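Local coordinates for protein Nab2 (Chaetomium thermophilum, PDB 4LJ0) that probably binds polyadenosine RNA through tandem CCCH zinc fingers, three of which make up this fragment and hold adenosine nucleotides, at residues Y7-A12 with M23-N28; T40-P45 with C56-E61. All blocks are in the same frame, centred on the assembly; numbering follows the deposited sequence.

Contact 1: Y7-A12 with M23-N28; sequences YWPNCA and MPPCRN. With ZN (zinc ion), chain F; ZN (zinc ion), chain G; nucleotides of chain C; nucleotides of chain E.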
ATOM      1  N   TYR A   7      -4.798   2.729   6.961  1.00 45.97           N
ATOM      2  CA  TYR A   7      -6.241   2.934   7.042  1.00 51.10           C
ATOM      3  C   TYR A   7      -6.625   4.368   6.705  1.00 54.11           C
ATOM      4  O   TYR A   7      -7.738   4.628   6.245  1.00 53.10           O
ATOM      5  CB  TYR A   7      -6.744   2.566   8.436  1.00 49.79           C
ATOM      6  CG  TYR A   7      -6.557   1.103   8.754  1.00 49.80           C
ATOM      7  CD1 TYR A   7      -7.370   0.142   8.170  1.00 48.73           C
ATOM      8  CD2 TYR A   7      -5.563   0.680   9.627  1.00 50.57           C
ATOM      9  CE1 TYR A   7      -7.204  -1.200   8.449  1.00 47.90           C
ATOM     10  CE2 TYR A   7      -5.390  -0.663   9.914  1.00 48.60           C
ATOM     11  CZ  TYR A   7      -6.214  -1.597   9.320  1.00 46.48           C
ATOM     12  OH  TYR A   7      -6.053  -2.934   9.598  1.00 56.92           O
ATOM     13  N   TRP A   8      -5.703   5.294   6.945  1.00 45.06           N
ATOM     14  CA  TRP A   8      -5.914   6.690   6.593  1.00 41.77           C
ATOM     15  C   TRP A   8      -6.258   6.761   5.111  1.00 41.91           C
ATOM     16  O   TRP A   8      -5.660   6.046   4.309  1.00 52.52           O
ATOM     17  CB  TRP A   8      -4.651   7.502   6.888  1.00 43.11           C
ATOM     18  CG  TRP A   8      -4.850   8.972   6.751  1.00 42.52           C
ATOM     19  CD1 TRP A   8      -5.214   9.846   7.733  1.00 40.72           C
ATOM     20  CD2 TRP A   8      -4.716   9.747   5.555  1.00 40.62           C
ATOM     21  NE1 TRP A   8      -5.310  11.116   7.224  1.00 44.09           N
ATOM     22  CE2 TRP A   8      -5.007  11.083   5.889  1.00 41.70           C
ATOM     23  CE3 TRP A   8      -4.370   9.441   4.237  1.00 45.91           C
ATOM     24  CZ2 TRP A   8      -4.967  12.111   4.951  1.00 43.10           C
ATOM     25  CZ3 TRP A   8      -4.326  10.463   3.307  1.00 44.20           C
ATOM     26  CH2 TRP A   8      -4.625  11.782   3.668  1.00 49.19           C
ATOM     27  N   PRO A   9      -7.221   7.618   4.728  1.00 47.85           N
ATOM     28  CA  PRO A   9      -7.969   8.611   5.506  1.00 47.88           C
ATOM     29  C   PRO A   9      -9.202   8.043   6.212  1.00 55.95           C
ATOM     30  O   PRO A   9     -10.117   8.802   6.534  1.00 51.82           O
ATOM     31  CB  PRO A   9      -8.395   9.612   4.435  1.00 47.76           C
ATOM     32  CG  PRO A   9      -8.636   8.760   3.238  1.00 45.35           C
ATOM     33  CD  PRO A   9      -7.625   7.637   3.309  1.00 48.03           C
ATOM     34  N   ASN A  10      -9.217   6.732   6.447  1.00 56.59           N
ATOM     35  CA  ASN A  10     -10.328   6.081   7.139  1.00 49.30           C
ATOM     36  C   ASN A  10      -9.858   5.332   8.377  1.00 50.16           C
ATOM     37  O   ASN A  10     -10.267   4.198   8.625  1.00 53.83           O
ATOM     38  CB  ASN A  10     -11.066   5.127   6.193  1.00 50.64           C
ATOM     39  CG  ASN A  10     -11.740   5.854   5.046  1.00 59.11           C
ATOM     40  OD1 ASN A  10     -11.505   5.551   3.877  1.00 70.25           O
ATOM     41  ND2 ASN A  10     -12.583   6.824   5.378  1.00 50.97           N
ATOM     42  N   CYS A  11      -8.994   5.978   9.149  1.00 49.94           N
ATOM     43  CA  CYS A  11      -8.482   5.402  10.380  1.00 53.65           C
ATOM     44  C   CYS A  11      -9.477   5.624  11.516  1.00 54.53           C
ATOM     45  O   CYS A  11      -9.893   6.752  11.772  1.00 53.82           O
ATOM     46  CB  CYS A  11      -7.135   6.028  10.729  1.00 51.56           C
ATOM     47  SG  CYS A  11      -6.371   5.305  12.190  1.00 48.28           S
ATOM     48  N   ALA A  12      -9.845   4.541  12.196  1.00 52.66           N
ATOM     49  CA  ALA A  12     -10.865   4.583  13.242  1.00 52.64           C
ATOM     50  C   ALA A  12     -10.270   4.579  14.650  1.00 50.20           C
ATOM     51  O   ALA A  12     -11.006   4.599  15.638  1.00 52.13           O
ATOM     52  CB  ALA A  12     -11.812   3.409  13.080  1.00 61.03           C
ATOM     53  N   MET A  23      -2.303  17.307   6.700  1.00 48.85           N
ATOM     54  CA  MET A  23      -3.446  17.933   6.044  1.00 47.06           C
ATOM     55  C   MET A  23      -4.552  16.930   5.748  1.00 46.33           C
ATOM     56  O   MET A  23      -4.270  15.815   5.308  1.00 45.45           O
ATOM     57  CB  MET A  23      -3.001  18.591   4.740  1.00 43.77           C
ATOM     58  CG  MET A  23      -2.037  19.735   4.953  1.00 46.20           C
ATOM     59  SD  MET A  23      -2.806  21.054   5.906  1.00 51.23           S
ATOM     60  CE  MET A  23      -3.895  21.753   4.670  1.00 48.87           C
ATOM     61  N   PRO A  24      -5.817  17.326   5.968  1.00 43.87           N
ATOM     62  CA  PRO A  24      -6.912  16.401   5.662  1.00 44.81           C
ATOM     63  C   PRO A  24      -6.916  16.050   4.180  1.00 45.22           C
ATOM     64  O   PRO A  24      -6.340  16.788   3.382  1.00 44.26           O
ATOM     65  CB  PRO A  24      -8.177  17.200   6.008  1.00 43.54           C
ATOM     66  CG  PRO A  24      -7.719  18.416   6.733  1.00 47.06           C
ATOM     67  CD  PRO A  24      -6.313  18.668   6.323  1.00 45.46           C
ATOM     68  N   PRO A  25      -7.562  14.939   3.810  1.00 49.36           N
ATOM     69  CA  PRO A  25      -7.621  14.549   2.398  1.00 47.28           C
ATOM     70  C   PRO A  25      -8.462  15.532   1.594  1.00 43.41           C
ATOM     71  O   PRO A  25      -9.441  16.058   2.121  1.00 40.63           O
ATOM     72  CB  PRO A  25      -8.291  13.174   2.447  1.00 47.17           C
ATOM     73  CG  PRO A  25      -9.116  13.205   3.687  1.00 51.67           C
ATOM     74  CD  PRO A  25      -8.347  14.036   4.669  1.00 49.96           C
ATOM     75  N   CYS A  26      -8.086  15.792   0.346  1.00 38.58           N
ATOM     76  CA  CYS A  26      -8.858  16.699  -0.495  1.00 35.63           C
ATOM     77  C   CYS A  26     -10.146  16.035  -0.958  1.00 35.91           C
ATOM     78  O   CYS A  26     -10.110  14.958  -1.554  1.00 35.99           O
ATOM     79  CB  CYS A  26      -8.048  17.139  -1.714  1.00 32.52           C
ATOM     80  SG  CYS A  26      -8.924  18.353  -2.722  1.00 37.53           S
ATOM     81  N   ARG A  27     -11.279  16.686  -0.697  1.00 32.70           N
ATOM     82  CA  ARG A  27     -12.584  16.148  -1.063  1.00 33.80           C
ATOM     83  C   ARG A  27     -12.921  16.384  -2.538  1.00 39.68           C
ATOM     84  O   ARG A  27     -14.012  16.030  -2.985  1.00 36.64           O
ATOM     85  CB  ARG A  27     -13.687  16.758  -0.196  1.00 41.69           C
ATOM     86  CG  ARG A  27     -13.659  16.367   1.275  1.00 50.91           C
ATOM     87  CD  ARG A  27     -15.023  16.655   1.908  1.00 56.92           C
ATOM     88  NE  ARG A  27     -14.959  16.939   3.340  1.00 64.02           N
ATOM     89  CZ  ARG A  27     -14.945  16.010   4.294  1.00 66.21           C
ATOM     90  NH1 ARG A  27     -14.975  14.721   3.979  1.00 67.17           N
ATOM     91  NH2 ARG A  27     -14.892  16.373   5.567  1.00 64.50           N
ATOM     92  N   ASN A  28     -12.001  16.991  -3.288  1.00 36.81           N
ATOM     93  CA  ASN A  28     -12.138  17.069  -4.747  1.00 37.61           C
ATOM     94  C   ASN A  28     -11.608  15.805  -5.415  1.00 38.03           C
ATOM     95  O   ASN A  28     -11.736  15.635  -6.628  1.00 40.24           O
ATOM     96  CB  ASN A  28     -11.381  18.272  -5.316  1.00 37.65           C
ATOM     97  CG  ASN A  28     -11.992  19.603  -4.915  1.00 46.83           C
ATOM     98  OD1 ASN A  28     -13.182  19.694  -4.637  1.00 49.76           O
ATOM     99  ND2 ASN A  28     -11.170  20.649  -4.895  1.00 48.24           N
TER
HETATM  100 ZN    ZN F 501      -4.140   5.497  11.746  1.00 47.71          ZN
HETATM  101 ZN    ZN G 502      -7.320  19.554  -3.837  1.00 35.91          ZN
ATOM    102  P     A C   2     -11.058  -5.769  11.953  1.00 63.03           P
ATOM    103  OP1   A C   2     -11.708  -7.028  12.405  1.00 65.90           O
ATOM    104  OP2   A C   2     -10.147  -5.795  10.782  1.00 65.22           O
ATOM    105  O5'   A C   2     -12.215  -4.720  11.648  1.00 72.08           O
ATOM    106  C5'   A C   2     -11.988  -3.322  11.792  1.00 61.96           C
ATOM    107  C4'   A C   2     -12.559  -2.542  10.634  1.00 59.34           C
ATOM    108  O4'   A C   2     -12.228  -1.141  10.816  1.00 56.71           O
ATOM    109  C3'   A C   2     -12.011  -2.930   9.266  1.00 61.17           C
ATOM    110  O3'   A C   2     -13.010  -2.719   8.269  1.00 65.28           O
ATOM    111  C2'   A C   2     -10.852  -1.955   9.076  1.00 59.01           C
ATOM    112  O2'   A C   2     -10.508  -1.713   7.730  1.00 61.47           O
ATOM    113  C1'   A C   2     -11.385  -0.697   9.764  1.00 58.39           C
ATOM    114  N9    A C   2     -10.357   0.152  10.372  1.00 52.98           N
ATOM    115  C8    A C   2     -10.290   1.522  10.330  1.00 48.13           C
ATOM    116  N7    A C   2      -9.278   2.025  10.993  1.00 50.64           N
ATOM    117  C5    A C   2      -8.639   0.915  11.521  1.00 48.07           C
ATOM    118  C6    A C   2      -7.496   0.779  12.328  1.00 48.62           C
ATOM    119  N6    A C   2      -6.767   1.814  12.753  1.00 43.11           N
ATOM    120  N1    A C   2      -7.120  -0.468  12.687  1.00 48.57           N
ATOM    121  C2    A C   2      -7.851  -1.503  12.259  1.00 45.64           C
ATOM    122  N3    A C   2      -8.945  -1.500  11.501  1.00 51.18           N
ATOM    123  C4    A C   2      -9.296  -0.247  11.158  1.00 50.83           C
TER
ATOM    124  P     A E   2     -13.805  19.271   9.132  1.00132.12           P
ATOM    125  OP1   A E   2     -14.865  20.122   9.732  1.00133.64           O
ATOM    126  OP2   A E   2     -13.451  17.980   9.775  1.00134.56           O
ATOM    127  O5'   A E   2     -14.204  18.989   7.616  1.00100.23           O
ATOM    128  C5'   A E   2     -13.253  19.154   6.570  1.00107.10           C
ATOM    129  C4'   A E   2     -13.166  20.591   6.122  1.00111.14           C
ATOM    130  O4'   A E   2     -12.191  20.690   5.047  1.00112.00           O
ATOM    131  C3'   A E   2     -14.466  21.178   5.576  1.00107.75           C
ATOM    132  O3'   A E   2     -14.550  22.565   5.903  1.00106.84           O
ATOM    133  C2'   A E   2     -14.306  21.007   4.070  1.00109.22           C
ATOM    134  O2'   A E   2     -15.068  21.906   3.292  1.00110.05           O
ATOM    135  C1'   A E   2     -12.805  21.235   3.895  1.00108.49           C
ATOM    136  N9    A E   2     -12.232  20.592   2.711  1.00 94.60           N
ATOM    137  C8    A E   2     -11.762  19.308   2.565  1.00 80.37           C
ATOM    138  N7    A E   2     -11.302  19.054   1.362  1.00 72.00           N
ATOM    139  C5    A E   2     -11.477  20.250   0.677  1.00 85.99           C
ATOM    140  C6    A E   2     -11.195  20.651  -0.642  1.00 93.37           C
ATOM    141  N6    A E   2     -10.647  19.854  -1.560  1.00 95.73           N
ATOM    142  N1    A E   2     -11.497  21.921  -0.994  1.00101.93           N
ATOM    143  C2    A E   2     -12.048  22.729  -0.081  1.00103.01           C
ATOM    144  N3    A E   2     -12.360  22.471   1.186  1.00 99.63           N
ATOM    145  C4    A E   2     -12.042  21.205   1.503  1.00 94.10           C
TER

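Contact 2: T40-P45 with C56-E61; sequences THLKTP and CPFLHE. With ZN (zinc ion), chain H; ZN (zinc ion), chain G; ACT (acetate ion), chain J; nucleotides of chain D.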
ATOM      1  N   THR A  40      -4.332  17.091   1.315  1.00 36.29           N
ATOM      2  CA  THR A  40      -3.619  15.894   0.895  1.00 37.90           C
ATOM      3  C   THR A  40      -4.343  15.253  -0.276  1.00 43.13           C
ATOM      4  O   THR A  40      -5.520  14.904  -0.173  1.00 39.41           O
ATOM      5  CB  THR A  40      -3.495  14.873   2.032  1.00 42.22           C
ATOM      6  OG1 THR A  40      -2.894  15.502   3.168  1.00 42.56           O
ATOM      7  CG2 THR A  40      -2.635  13.682   1.603  1.00 44.88           C
ATOM      8  N   HIS A  41      -3.637  15.107  -1.391  1.00 35.69           N
ATOM      9  CA  HIS A  41      -4.205  14.462  -2.564  1.00 38.67           C
ATOM     10  C   HIS A  41      -3.746  13.015  -2.639  1.00 38.89           C
ATOM     11  O   HIS A  41      -2.561  12.744  -2.781  1.00 35.86           O
ATOM     12  CB  HIS A  41      -3.820  15.241  -3.816  1.00 36.13           C
ATOM     13  CG  HIS A  41      -4.347  16.641  -3.820  1.00 37.94           C
ATOM     14  ND1 HIS A  41      -3.579  17.727  -3.464  1.00 37.45           N
ATOM     15  CD2 HIS A  41      -5.581  17.126  -4.094  1.00 31.84           C
ATOM     16  CE1 HIS A  41      -4.310  18.825  -3.544  1.00 40.54           C
ATOM     17  NE2 HIS A  41      -5.528  18.488  -3.926  1.00 37.25           N
ATOM     18  N   LEU A  42      -4.685  12.081  -2.517  1.00 38.09           N
ATOM     19  CA  LEU A  42      -4.333  10.664  -2.524  1.00 42.22           C
ATOM     20  C   LEU A  42      -3.807  10.229  -3.884  1.00 44.54           C
ATOM     21  O   LEU A  42      -4.163  10.801  -4.918  1.00 39.02           O
ATOM     22  CB  LEU A  42      -5.534   9.794  -2.152  1.00 41.93           C
ATOM     23  CG  LEU A  42      -6.291  10.106  -0.860  1.00 48.83           C
ATOM     24  CD1 LEU A  42      -7.104   8.886  -0.439  1.00 49.61           C
ATOM     25  CD2 LEU A  42      -5.373  10.548   0.252  1.00 55.21           C
ATOM     26  N   LYS A  43      -2.955   9.211  -3.863  1.00 41.40           N
ATOM     27  CA  LYS A  43      -2.421   8.601  -5.070  1.00 44.42           C
ATOM     28  C   LYS A  43      -3.034   7.219  -5.268  1.00 50.74           C
ATOM     29  O   LYS A  43      -2.858   6.596  -6.315  1.00 54.68           O
ATOM     30  CB  LYS A  43      -0.900   8.502  -4.969  1.00 45.29           C
ATOM     31  CG  LYS A  43      -0.237   9.855  -4.802  1.00 50.19           C
ATOM     32  CD  LYS A  43       1.274   9.756  -4.843  1.00 60.53           C
ATOM     33  CE  LYS A  43       1.878  11.060  -5.333  1.00 62.41           C
ATOM     34  NZ  LYS A  43       1.694  12.179  -4.378  1.00 55.09           N
ATOM     35  N   THR A  44      -3.757   6.750  -4.255  1.00 40.84           N
ATOM     36  CA  THR A  44      -4.446   5.471  -4.326  1.00 46.98           C
ATOM     37  C   THR A  44      -5.682   5.595  -5.213  1.00 42.55           C
ATOM     38  O   THR A  44      -6.558   6.416  -4.936  1.00 45.81           O
ATOM     39  CB  THR A  44      -4.892   5.004  -2.925  1.00 51.55           C
ATOM     40  OG1 THR A  44      -3.746   4.891  -2.071  1.00 54.02           O
ATOM     41  CG2 THR A  44      -5.599   3.658  -3.001  1.00 42.74           C
ATOM     42  N   PRO A  45      -5.758   4.790  -6.289  1.00 40.91           N
ATOM     43  CA  PRO A  45      -6.949   4.851  -7.148  1.00 40.52           C
ATOM     44  C   PRO A  45      -8.250   4.453  -6.452  1.00 43.67           C
ATOM     45  O   PRO A  45      -8.263   3.547  -5.619  1.00 44.90           O
ATOM     46  CB  PRO A  45      -6.625   3.871  -8.287  1.00 44.53           C
ATOM     47  CG  PRO A  45      -5.416   3.121  -7.862  1.00 53.15           C
ATOM     48  CD  PRO A  45      -4.686   3.981  -6.897  1.00 51.16           C
ATOM     49  N   CYS A  56     -15.347  11.870  -2.522  1.00 35.62           N
ATOM     50  CA  CYS A  56     -14.364  10.788  -2.525  1.00 35.30           C
ATOM     51  C   CYS A  56     -12.952  11.362  -2.621  1.00 34.22           C
ATOM     52  O   CYS A  56     -12.660  12.111  -3.552  1.00 39.49           O
ATOM     53  CB  CYS A  56     -14.619   9.847  -3.706  1.00 32.60           C
ATOM     54  SG  CYS A  56     -13.561   8.382  -3.737  1.00 36.99           S
ATOM     55  N   PRO A  57     -12.071  11.020  -1.662  1.00 33.43           N
ATOM     56  CA  PRO A  57     -10.707  11.564  -1.667  1.00 31.59           C
ATOM     57  C   PRO A  57      -9.741  10.767  -2.530  1.00 40.88           C
ATOM     58  O   PRO A  57      -8.613  11.199  -2.757  1.00 37.23           O
ATOM     59  CB  PRO A  57     -10.293  11.450  -0.203  1.00 31.93           C
ATOM     60  CG  PRO A  57     -11.013  10.245   0.278  1.00 36.71           C
ATOM     61  CD  PRO A  57     -12.343  10.255  -0.428  1.00 35.71           C
ATOM     62  N   PHE A  58     -10.168   9.606  -3.005  1.00 37.08           N
ATOM     63  CA  PHE A  58      -9.269   8.760  -3.770  1.00 39.94           C
ATOM     64  C   PHE A  58      -9.045   9.308  -5.179  1.00 38.16           C
ATOM     65  O   PHE A  58      -9.646  10.308  -5.572  1.00 35.86           O
ATOM     66  CB  PHE A  58      -9.788   7.329  -3.772  1.00 42.06           C
ATOM     67  CG  PHE A  58      -9.708   6.676  -2.421  1.00 45.68           C
ATOM     68  CD1 PHE A  58     -10.762   6.765  -1.529  1.00 41.81           C
ATOM     69  CD2 PHE A  58      -8.561   6.008  -2.030  1.00 46.93           C
ATOM     70  CE1 PHE A  58     -10.683   6.176  -0.278  1.00 43.37           C
ATOM     71  CE2 PHE A  58      -8.474   5.420  -0.781  1.00 48.47           C
ATOM     72  CZ  PHE A  58      -9.538   5.504   0.095  1.00 49.71           C
ATOM     73  N   LEU A  59      -8.154   8.664  -5.920  1.00 34.11           N
ATOM     74  CA  LEU A  59      -7.730   9.146  -7.229  1.00 38.46           C
ATOM     75  C   LEU A  59      -8.600   8.541  -8.324  1.00 42.71           C
ATOM     76  O   LEU A  59      -8.714   7.322  -8.431  1.00 45.79           O
ATOM     77  CB  LEU A  59      -6.261   8.773  -7.452  1.00 39.70           C
ATOM     78  CG  LEU A  59      -5.604   9.153  -8.781  1.00 41.45           C
ATOM     79  CD1 LEU A  59      -5.522  10.663  -8.932  1.00 47.43           C
ATOM     80  CD2 LEU A  59      -4.223   8.528  -8.877  1.00 48.84           C
ATOM     81  N   HIS A  60      -9.208   9.402  -9.135  1.00 43.57           N
ATOM     82  CA  HIS A  60     -10.106   8.966 -10.201  1.00 45.27           C
ATOM     83  C   HIS A  60      -9.517   9.219 -11.581  1.00 52.39           C
ATOM     84  O   HIS A  60      -8.763  10.171 -11.776  1.00 50.65           O
ATOM     85  CB  HIS A  60     -11.445   9.694 -10.077  1.00 43.35           C
ATOM     86  CG  HIS A  60     -12.094   9.520  -8.741  1.00 41.29           C
ATOM     87  ND1 HIS A  60     -11.827  10.345  -7.669  1.00 36.40           N
ATOM     88  CD2 HIS A  60     -12.976   8.597  -8.294  1.00 39.45           C
ATOM     89  CE1 HIS A  60     -12.527   9.945  -6.624  1.00 44.81           C
ATOM     90  NE2 HIS A  60     -13.234   8.885  -6.977  1.00 41.82           N
ATOM     91  N   GLU A  61      -9.872   8.358 -12.533  1.00 57.87           N
ATOM     92  CA  GLU A  61      -9.509   8.541 -13.935  1.00 59.79           C
ATOM     93  C   GLU A  61     -10.622   9.295 -14.653  1.00 64.46           C
ATOM     94  O   GLU A  61     -11.728   9.419 -14.125  1.00 57.87           O
ATOM     95  CB  GLU A  61      -9.308   7.184 -14.611  1.00 62.07           C
ATOM     96  CG  GLU A  61      -8.190   6.351 -14.014  1.00 80.59           C
ATOM     97  CD  GLU A  61      -8.027   5.014 -14.712  1.00 99.29           C
ATOM     98  OE1 GLU A  61      -8.958   4.602 -15.437  1.00105.09           O
ATOM     99  OE2 GLU A  61      -6.967   4.378 -14.538  1.00108.56           O
TER
HETATM  100 ZN    ZN H 503     -14.153   7.607  -5.787  1.00 37.86          ZN
HETATM  101 ZN    ZN G 502      -7.320  19.554  -3.837  1.00 35.91          ZN
HETATM  102  C   ACT J 505      -2.293   8.076  -0.766  1.00 53.42           C
HETATM  103  O   ACT J 505      -3.122   7.784   0.118  1.00 71.65           O
HETATM  104  OXT ACT J 505      -2.404   7.439  -1.831  1.00 53.62           O
HETATM  105  CH3 ACT J 505      -1.240   9.128  -0.563  1.00 57.88           C
ATOM    106  P     A D   3     -15.130   1.107   6.086  1.00 88.70           P
ATOM    107  OP1   A D   3     -16.412   1.850   5.998  1.00 87.96           O
ATOM    108  OP2   A D   3     -15.115  -0.356   5.824  1.00 82.75           O
ATOM    109  O5'   A D   3     -14.086   1.779   5.084  1.00103.33           O
ATOM    110  C5'   A D   3     -14.107   3.182   4.835  1.00 99.41           C
ATOM    111  C4'   A D   3     -14.812   3.530   3.542  1.00 97.67           C
ATOM    112  O4'   A D   3     -13.827   3.876   2.524  1.00 91.71           O
ATOM    113  C3'   A D   3     -15.688   2.425   2.936  1.00101.61           C
ATOM    114  O3'   A D   3     -16.902   2.980   2.425  1.00106.60           O
ATOM    115  C2'   A D   3     -14.833   1.895   1.789  1.00 96.43           C
ATOM    116  O2'   A D   3     -15.561   1.303   0.734  1.00 99.37           O
ATOM    117  C1'   A D   3     -14.107   3.159   1.340  1.00 86.70           C
ATOM    118  N9    A D   3     -12.865   2.899   0.602  1.00 71.24           N
ATOM    119  C8    A D   3     -11.748   2.202   0.997  1.00 69.14           C
ATOM    120  N7    A D   3     -10.817   2.131   0.072  1.00 65.71           N
ATOM    121  C5    A D   3     -11.355   2.819  -1.009  1.00 57.23           C
ATOM    122  C6    A D   3     -10.872   3.109  -2.301  1.00 55.55           C
ATOM    123  N6    A D   3      -9.680   2.729  -2.765  1.00 62.65           N
ATOM    124  N1    A D   3     -11.671   3.815  -3.128  1.00 54.96           N
ATOM    125  C2    A D   3     -12.869   4.205  -2.680  1.00 50.03           C
ATOM    126  N3    A D   3     -13.430   3.998  -1.493  1.00 56.45           N
ATOM    127  C4    A D   3     -12.615   3.292  -0.692  1.00 57.98           C
TER
HETATM  128  O   HOH W   1      -7.347  13.380  -2.428  1.00 36.05           O

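Contact 1: Y7-A12 with M23-N28
Trp8 and Pro9 of one CCCH zinc finger pack against Pro25 at the start of the next, a small apolar junction between tandem fingers whose chain forms no regular helix or strand. The packing is carried by ring carbons. Trp8 brings the benzo end of its indole to Pro25, with CZ2 3.9 Å from Pro25 CD; CG lies anti to the backbone N (chi1 -171°), which sets it beside the carbonyl carbon and lets the six-membered ring reach Pro25. The same CZ2 meets the backbone oxygen of Met23 at the indole edge. Pro9, which follows a cis peptide bond, sets its CB over the centre of one indole face and also 3.7 Å from Pro25 CG, so that one methylene serves both the tryptophan and the neighbouring finger. A backbone hydrogen bond, Asn10 N to Tyr7 O (2.6 Å), closes the turn.

Metal bonds and RNA contacts flank this junction. Cys11 SG and Cys26 SG bind different zinc ions, the first completed by Cys5, Cys16 and His20, the second by Cys32, Cys37 and His41. One face of the Tyr7 ring is covered by A2 of chain C, whose C5 lies 3.4 Å from the ring plane, toward the rim. In both fingers a backbone N-H just after a zinc cysteine donates to an adenine N7, although the two cysteines hold different places in their fingers: Arg27 N to N7 of A2 of chain E at 3.1 Å, and Ala12 N to N7 of A2 of chain C at 2.8 Å.

Contact 2: T40-P45 with C56-E61
Leu42 turns its CG anti to its own carbonyl carbon (chi1 -53°), and Phe58 takes the same first torsion (chi1 -68°), bringing the leucine methyl CD1 over one face of the phenyl ring. CD1 stands 3.8 Å from the ring centroid, a CH-pi contact displaced toward the rim. The opposite face is covered by the base of A3 of chain D, whose C6 lies 3.4 Å from the ring plane, over its centre. Phe58 is thus sandwiched between an aliphatic branch and an adenine. Thr44 O comes in plane at the ring edge, and Thr44 CG2 runs alongside.

Segment 40-45 leaves the second CCCH finger at His41; 56-61 belongs to the third, where Cys56 SG and His60 NE2 bind zinc with Cys46 and Cys51. The backbones meet in a single bridge between Pro45 and Leu59. Leu59 N donates to Thr44 O at 2.9 Å, nearly straight at 165° although tilted from the carbonyl plane, and Pro45 CA approaches Leu59 O in a CA-H...O contact of 3.3 Å. OXT of an acetate ion, probably from the crystallisation liquor, accepts from Lys43 N at 2.8 Å and from Thr44 OG1.

Pro45 O accepts from N6 of the same A3 at 3.3 Å, so both segments grip one adenine, a carbonyl of 40-45 its amino group and the phenyl of 56-61 its face, consistent with recognition of adenine though not proof of specificity.

In the fold
From the N terminus, the first finger runs through 7-12 and, ten residues on, contact 1 closes a loop by bringing 23-28, the entry to the second finger, against it. The chain, which has no helix or strand, then circles the second zinc, to which Cys26 and His41 both bind, before contact 2 joins its exit, 40-45, to 56-61 of the third finger, again across ten residues. The two loops follow in series, neither nesting nor crossing. They meet directly: Thr40 bonds to Met23 and Cys26, and Leu42 packs on Trp8, linking all three fingers.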